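Local coordinates for protein GLB-12 (Caenorhabditis elegans, PDB 4BJA) that binds a heme b in a globin fold, is probably a redox-signalling globin and may bind oxygen, at residues I149-E163 and T185-N197. The protein carries 1 engineered substitution. Sequence-based numbering, arbitrary orientation.
Sequences INVFIERLIPFLTGE and TSQITDVWKKFLN
Leu160 drives its CD1 methyl onto the indole of Trp192, 3.3 Å from the centroid of the five-membered ring and 14° off its normal, a close CH-pi contact; leucine's terminal branch leaves CD2 beside CZ2 and CE2. Leu156 CD1 approaches the same ring obliquely near CZ3, while the indole NE1 is hydrogen-bonded to Thr43 OG1 of helix 34-46. Next along the seam, Ile157 points its extended CG1 branch (chi2 180°) between Trp192 CB and Lys193 CG. Thr189 OG1 donates to Thr185 O (2.8 Å) and accepts from a water that also donates to Glu163 OE1, meeting its polar needs while its flank faces the methyls Ile157 CG2 and Thr161 CG2. Leu196 slides past Ile153 and sets CB 3.6 Å from Ile149 CG2, the methyl anti to the backbone N; Ile149 also touches the heme. Other waters bridge the helices: one donates to Asn150 OD1 and Asn197 OD1, another links Thr161 O and Thr185 OG1. Where Gly162, with positive phi, closes a Schellman motif, Thr161 OG1 accepts from Glu163 N in an ST turn and donates to Glu163 OE1. Segments 149-160 and 185-197, crossing at 141° with axes 9.6 Å apart, belong to the last two modelled helices, the near-antiparallel G-H hairpin of the globin fold.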
loop_
_atom_site.group_PDB
_atom_site.type_symbol
_atom_site.label_atom_id
_atom_site.label_comp_id
_atom_site.label_asym_id
_atom_site.label_seq_id
_atom_site.Cartn_x
_atom_site.Cartn_y
_atom_site.Cartn_z
ATOM N N ILE A 149 -15.081 6.924 2.028
ATOM C CA ILE A 149 -14.945 5.526 2.467
ATOM C C ILE A 149 -15.067 5.412 3.976
ATOM O O ILE A 149 -15.603 4.440 4.458
ATOM C CB ILE A 149 -13.674 4.866 1.935
ATOM C CG1 ILE A 149 -13.838 4.767 0.433
ATOM C CG2 ILE A 149 -13.470 3.483 2.619
ATOM C CD1 ILE A 149 -14.796 3.711 0.003
ATOM N N ASN A 150 -14.653 6.449 4.715
ATOM C CA ASN A 150 -14.846 6.381 6.174
ATOM C C ASN A 150 -16.321 6.284 6.571
ATOM O O ASN A 150 -16.653 5.630 7.572
ATOM C CB ASN A 150 -14.199 7.586 6.845
ATOM C CG ASN A 150 -12.748 7.407 7.032
ATOM O OD1 ASN A 150 -12.223 6.309 6.800
ATOM N ND2 ASN A 150 -12.070 8.445 7.515
ATOM N N VAL A 151 -17.214 6.918 5.794
ATOM C CA VAL A 151 -18.639 6.766 6.107
ATOM C C VAL A 151 -19.076 5.336 5.827
ATOM O O VAL A 151 -19.884 4.764 6.587
ATOM C CB VAL A 151 -19.518 7.838 5.417
ATOM C CG1 VAL A 151 -21.031 7.667 5.864
ATOM C CG2 VAL A 151 -18.994 9.246 5.772
ATOM N N PHE A 152 -18.530 4.736 4.744
ATOM C CA PHE A 152 -18.767 3.325 4.543
ATOM C C PHE A 152 -18.252 2.448 5.678
ATOM O O PHE A 152 -18.928 1.511 6.085
ATOM C CB PHE A 152 -18.229 2.890 3.180
ATOM C CG PHE A 152 -19.161 3.263 2.075
ATOM C CD1 PHE A 152 -20.211 2.378 1.701
ATOM C CD2 PHE A 152 -19.041 4.510 1.463
ATOM C CE1 PHE A 152 -21.107 2.748 0.689
ATOM C CE2 PHE A 152 -19.947 4.916 0.443
ATOM C CZ PHE A 152 -20.979 4.023 0.065
ATOM N N ILE A 153 -17.066 2.752 6.184
ATOM C CA ILE A 153 -16.541 1.993 7.327
ATOM C C ILE A 153 -17.518 2.061 8.520
ATOM O O ILE A 153 -17.796 1.033 9.195
ATOM C CB ILE A 153 -15.145 2.508 7.699
ATOM C CG1 ILE A 153 -14.134 2.068 6.611
ATOM C CG2 ILE A 153 -14.708 1.942 9.073
ATOM C CD1 ILE A 153 -12.775 2.726 6.692
ATOM N N GLU A 154 -18.055 3.248 8.788
ATOM C CA GLU A 154 -18.955 3.400 9.937
ATOM C C GLU A 154 -20.355 2.802 9.717
ATOM O O GLU A 154 -20.970 2.299 10.638
ATOM C CB GLU A 154 -19.095 4.924 10.241
ATOM C CG GLU A 154 -17.804 5.576 10.698
ATOM C CD GLU A 154 -17.035 4.742 11.801
ATOM O OE1 GLU A 154 -17.567 4.489 12.916
ATOM O OE2 GLU A 154 -15.880 4.336 11.544
ATOM N N ARG A 155 -20.859 2.889 8.479
ATOM C CA ARG A 155 -22.249 2.555 8.150
ATOM C C ARG A 155 -22.437 1.208 7.444
ATOM O O ARG A 155 -23.391 0.488 7.719
ATOM C CB ARG A 155 -22.845 3.665 7.273
ATOM C CG ARG A 155 -22.873 5.054 7.919
ATOM C CD ARG A 155 -24.124 5.238 8.772
ATOM N NE ARG A 155 -25.295 5.560 7.955
ATOM C CZ ARG A 155 -26.461 4.917 8.005
ATOM N NH1 ARG A 155 -26.641 3.907 8.846
ATOM N NH2 ARG A 155 -27.456 5.297 7.216
ATOM N N LEU A 156 -21.534 0.856 6.522
ATOM C CA LEU A 156 -21.706 -0.418 5.805
ATOM C C LEU A 156 -21.355 -1.612 6.668
ATOM O O LEU A 156 -22.063 -2.637 6.610
ATOM C CB LEU A 156 -20.794 -0.395 4.585
ATOM C CG LEU A 156 -21.119 -1.288 3.382
ATOM C CD1 LEU A 156 -19.938 -1.864 2.617
ATOM C CD2 LEU A 156 -22.473 -2.033 3.233
ATOM N N ILE A 157 -20.312 -1.488 7.496
ATOM C CA ILE A 157 -19.832 -2.655 8.251
ATOM C C ILE A 157 -20.899 -3.252 9.197
ATOM O O ILE A 157 -21.058 -4.469 9.267
ATOM C CB ILE A 157 -18.482 -2.380 8.967
ATOM C CG1 ILE A 157 -17.418 -2.191 7.884
ATOM C CG2 ILE A 157 -18.149 -3.553 9.977
ATOM C CD1 ILE A 157 -16.022 -1.905 8.409
ATOM N N PRO A 158 -21.674 -2.415 9.907
ATOM C CA PRO A 158 -22.749 -3.027 10.702
ATOM C C PRO A 158 -23.805 -3.788 9.910
ATOM O O PRO A 158 -24.375 -4.742 10.469
ATOM C CB PRO A 158 -23.381 -1.807 11.412
ATOM C CG PRO A 158 -22.252 -0.863 11.574
ATOM C CD PRO A 158 -21.437 -1.012 10.301
ATOM N N PHE A 159 -24.087 -3.418 8.644
ATOM C CA PHE A 159 -24.941 -4.263 7.793
ATOM C C PHE A 159 -24.225 -5.589 7.479
ATOM O O PHE A 159 -24.850 -6.666 7.512
ATOM C CB PHE A 159 -25.300 -3.562 6.470
ATOM C CG PHE A 159 -26.239 -2.404 6.633
ATOM C CD1 PHE A 159 -27.587 -2.639 6.930
ATOM C CD2 PHE A 159 -25.809 -1.110 6.465
ATOM C CE1 PHE A 159 -28.486 -1.566 7.089
ATOM C CE2 PHE A 159 -26.708 -0.022 6.632
ATOM C CZ PHE A 159 -28.034 -0.269 6.940
ATOM N N LEU A 160 -22.922 -5.504 7.203
ATOM C CA LEU A 160 -22.149 -6.688 6.784
ATOM C C LEU A 160 -22.021 -7.691 7.921
ATOM O O LEU A 160 -21.885 -8.900 7.668
ATOM C CB LEU A 160 -20.746 -6.282 6.327
ATOM C CG LEU A 160 -20.740 -5.567 4.983
ATOM C CD1 LEU A 160 -19.382 -4.793 4.821
ATOM C CD2 LEU A 160 -20.937 -6.561 3.854
ATOM N N THR A 161 -22.035 -7.213 9.163
ATOM C CA THR A 161 -21.903 -8.098 10.305
ATOM C C THR A 161 -23.270 -8.629 10.754
ATOM O O THR A 161 -23.364 -9.561 11.587
ATOM C CB THR A 161 -21.273 -7.397 11.511
ATOM O OG1 THR A 161 -22.085 -6.274 11.889
ATOM C CG2 THR A 161 -19.818 -6.948 11.220
ATOM N N GLY A 162 -24.327 -8.036 10.204
ATOM C CA GLY A 162 -25.672 -8.377 10.626
ATOM C C GLY A 162 -26.064 -7.660 11.916
ATOM O O GLY A 162 -27.121 -7.930 12.451
ATOM N N GLU A 163 -25.224 -6.809 12.460
ATOM C CA GLU A 163 -25.560 -6.049 13.645
ATOM C C GLU A 163 -26.667 -5.029 13.374
ATOM O O GLU A 163 -27.346 -4.640 14.281
ATOM C CB GLU A 163 -24.373 -5.299 14.162
ATOM C CG GLU A 163 -23.217 -6.064 14.651
ATOM C CD GLU A 163 -21.974 -5.174 14.755
ATOM O OE1 GLU A 163 -21.445 -4.638 13.739
ATOM O OE2 GLU A 163 -21.538 -4.972 15.884
ATOM N N THR A 185 -18.035 -11.307 14.224
ATOM C CA THR A 185 -18.208 -9.874 14.006
ATOM C C THR A 185 -16.870 -9.155 13.966
ATOM O O THR A 185 -16.641 -8.272 13.117
ATOM C CB THR A 185 -19.138 -9.266 15.105
ATOM O OG1 THR A 185 -20.448 -9.832 14.978
ATOM C CG2 THR A 185 -19.248 -7.763 14.939
ATOM N N SER A 186 -15.967 -9.542 14.865
ATOM C CA SER A 186 -14.648 -8.958 14.894
ATOM C C SER A 186 -13.863 -9.253 13.620
ATOM O O SER A 186 -13.206 -8.358 13.072
ATOM C CB SER A 186 -13.878 -9.439 16.141
ATOM O OG SER A 186 -12.552 -8.983 16.038
ATOM N N GLN A 187 -13.933 -10.494 13.144
ATOM C CA GLN A 187 -13.291 -10.855 11.883
ATOM C C GLN A 187 -13.799 -10.015 10.722
ATOM O O GLN A 187 -13.010 -9.491 9.952
ATOM C CB GLN A 187 -13.578 -12.297 11.532
ATOM C CG GLN A 187 -12.679 -13.297 12.166
ATOM C CD GLN A 187 -13.274 -14.683 12.036
ATOM O OE1 GLN A 187 -14.063 -14.944 11.130
ATOM N NE2 GLN A 187 -12.902 -15.575 12.950
ATOM N N ILE A 188 -15.127 -9.923 10.584
ATOM C CA ILE A 188 -15.708 -9.249 9.443
ATOM C C ILE A 188 -15.324 -7.765 9.499
ATOM O O ILE A 188 -14.957 -7.155 8.488
ATOM C CB ILE A 188 -17.249 -9.402 9.438
ATOM C CG1 ILE A 188 -17.633 -10.870 9.220
ATOM C CG2 ILE A 188 -17.887 -8.599 8.340
ATOM C CD1 ILE A 188 -19.131 -11.110 9.473
ATOM N N THR A 189 -15.426 -7.190 10.694
ATOM C CA THR A 189 -15.057 -5.784 10.871
ATOM C C THR A 189 -13.584 -5.516 10.489
ATOM O O THR A 189 -13.302 -4.577 9.740
ATOM C CB THR A 189 -15.336 -5.356 12.348
ATOM O OG1 THR A 189 -16.731 -5.512 12.658
ATOM C CG2 THR A 189 -14.931 -3.923 12.619
ATOM N N ASP A 190 -12.659 -6.360 10.987
ATOM C CA ASP A 190 -11.246 -6.146 10.739
ATOM C C ASP A 190 -10.932 -6.315 9.235
ATOM O O ASP A 190 -10.194 -5.512 8.668
ATOM C CB ASP A 190 -10.383 -7.081 11.618
ATOM C CG ASP A 190 -10.597 -6.871 13.141
ATOM O OD1 ASP A 190 -11.315 -5.955 13.591
ATOM O OD2 ASP A 190 -10.044 -7.686 13.918
ATOM N N VAL A 191 -11.518 -7.323 8.590
ATOM C CA VAL A 191 -11.255 -7.554 7.178
ATOM C C VAL A 191 -11.772 -6.400 6.317
ATOM O O VAL A 191 -11.064 -5.930 5.405
ATOM C CB VAL A 191 -11.823 -8.913 6.688
ATOM C CG1 VAL A 191 -11.699 -9.009 5.209
ATOM C CG2 VAL A 191 -11.059 -10.070 7.350
ATOM N N TRP A 192 -12.997 -5.939 6.603
ATOM C CA TRP A 192 -13.558 -4.861 5.816
ATOM C C TRP A 192 -12.776 -3.583 6.056
ATOM O O TRP A 192 -12.585 -2.776 5.141
ATOM C CB TRP A 192 -15.091 -4.701 6.099
ATOM C CG TRP A 192 -15.862 -5.573 5.184
ATOM C CD1 TRP A 192 -16.276 -6.856 5.422
ATOM C CD2 TRP A 192 -16.255 -5.266 3.847
ATOM N NE1 TRP A 192 -16.923 -7.359 4.319
ATOM C CE2 TRP A 192 -16.936 -6.397 3.337
ATOM C CE3 TRP A 192 -16.133 -4.129 3.040
ATOM C CZ2 TRP A 192 -17.477 -6.420 2.040
ATOM C CZ3 TRP A 192 -16.678 -4.153 1.761
ATOM C CH2 TRP A 192 -17.326 -5.299 1.267
ATOM N N LYS A 193 -12.317 -3.362 7.285
ATOM C CA LYS A 193 -11.455 -2.182 7.509
ATOM C C LYS A 193 -10.149 -2.266 6.712
ATOM O O LYS A 193 -9.742 -1.277 6.128
ATOM C CB LYS A 193 -11.194 -1.913 8.988
ATOM C CG LYS A 193 -12.460 -1.382 9.687
ATOM C CD LYS A 193 -12.183 -1.096 11.164
ATOM C CE LYS A 193 -13.431 -0.581 11.875
ATOM N NZ LYS A 193 -13.221 -0.513 13.399
ATOM N N LYS A 194 -9.492 -3.440 6.712
ATOM C CA LYS A 194 -8.246 -3.555 5.919
ATOM C C LYS A 194 -8.505 -3.323 4.446
ATOM O O LYS A 194 -7.756 -2.599 3.787
ATOM C CB LYS A 194 -7.587 -4.907 6.123
ATOM C CG LYS A 194 -7.001 -5.021 7.524
ATOM C CD LYS A 194 -6.185 -6.344 7.652
ATOM C CE LYS A 194 -6.963 -7.606 7.247
ATOM N NZ LYS A 194 -6.089 -8.869 7.255
ATOM N N PHE A 195 -9.594 -3.918 3.945
ATOM C CA PHE A 195 -9.957 -3.792 2.576
ATOM C C PHE A 195 -10.242 -2.326 2.216
ATOM O O PHE A 195 -9.678 -1.762 1.255
ATOM C CB PHE A 195 -11.189 -4.707 2.275
ATOM C CG PHE A 195 -11.831 -4.454 0.938
ATOM C CD1 PHE A 195 -11.087 -4.542 -0.251
ATOM C CD2 PHE A 195 -13.191 -4.106 0.859
ATOM C CE1 PHE A 195 -11.661 -4.290 -1.508
ATOM C CE2 PHE A 195 -13.768 -3.835 -0.399
ATOM C CZ PHE A 195 -13.008 -3.943 -1.588
ATOM N N LEU A 196 -11.147 -1.704 2.962
ATOM C CA LEU A 196 -11.582 -0.352 2.597
ATOM C C LEU A 196 -10.436 0.666 2.768
ATOM O O LEU A 196 -10.320 1.625 1.977
ATOM C CB LEU A 196 -12.820 0.013 3.404
ATOM C CG LEU A 196 -14.079 -0.748 2.968
ATOM C CD1 LEU A 196 -15.188 -0.368 3.900
ATOM C CD2 LEU A 196 -14.483 -0.409 1.559
ATOM N N ASN A 197 -9.586 0.473 3.785
ATOM C CA ASN A 197 -8.397 1.313 3.924
ATOM C C ASN A 197 -7.403 1.160 2.775
ATOM O O ASN A 197 -6.774 2.123 2.358
ATOM C CB ASN A 197 -7.732 1.087 5.292
ATOM C CG ASN A 197 -8.531 1.810 6.395
ATOM O OD1 ASN A 197 -8.872 2.975 6.219
ATOM N ND2 ASN A 197 -8.803 1.163 7.489
HETATM O O HOH W 1 -9.849 5.089 7.567
HETATM O O HOH W 2 -21.249 -10.853 12.719
HETATM O O HOH W 3 -18.330 -3.820 13.827
#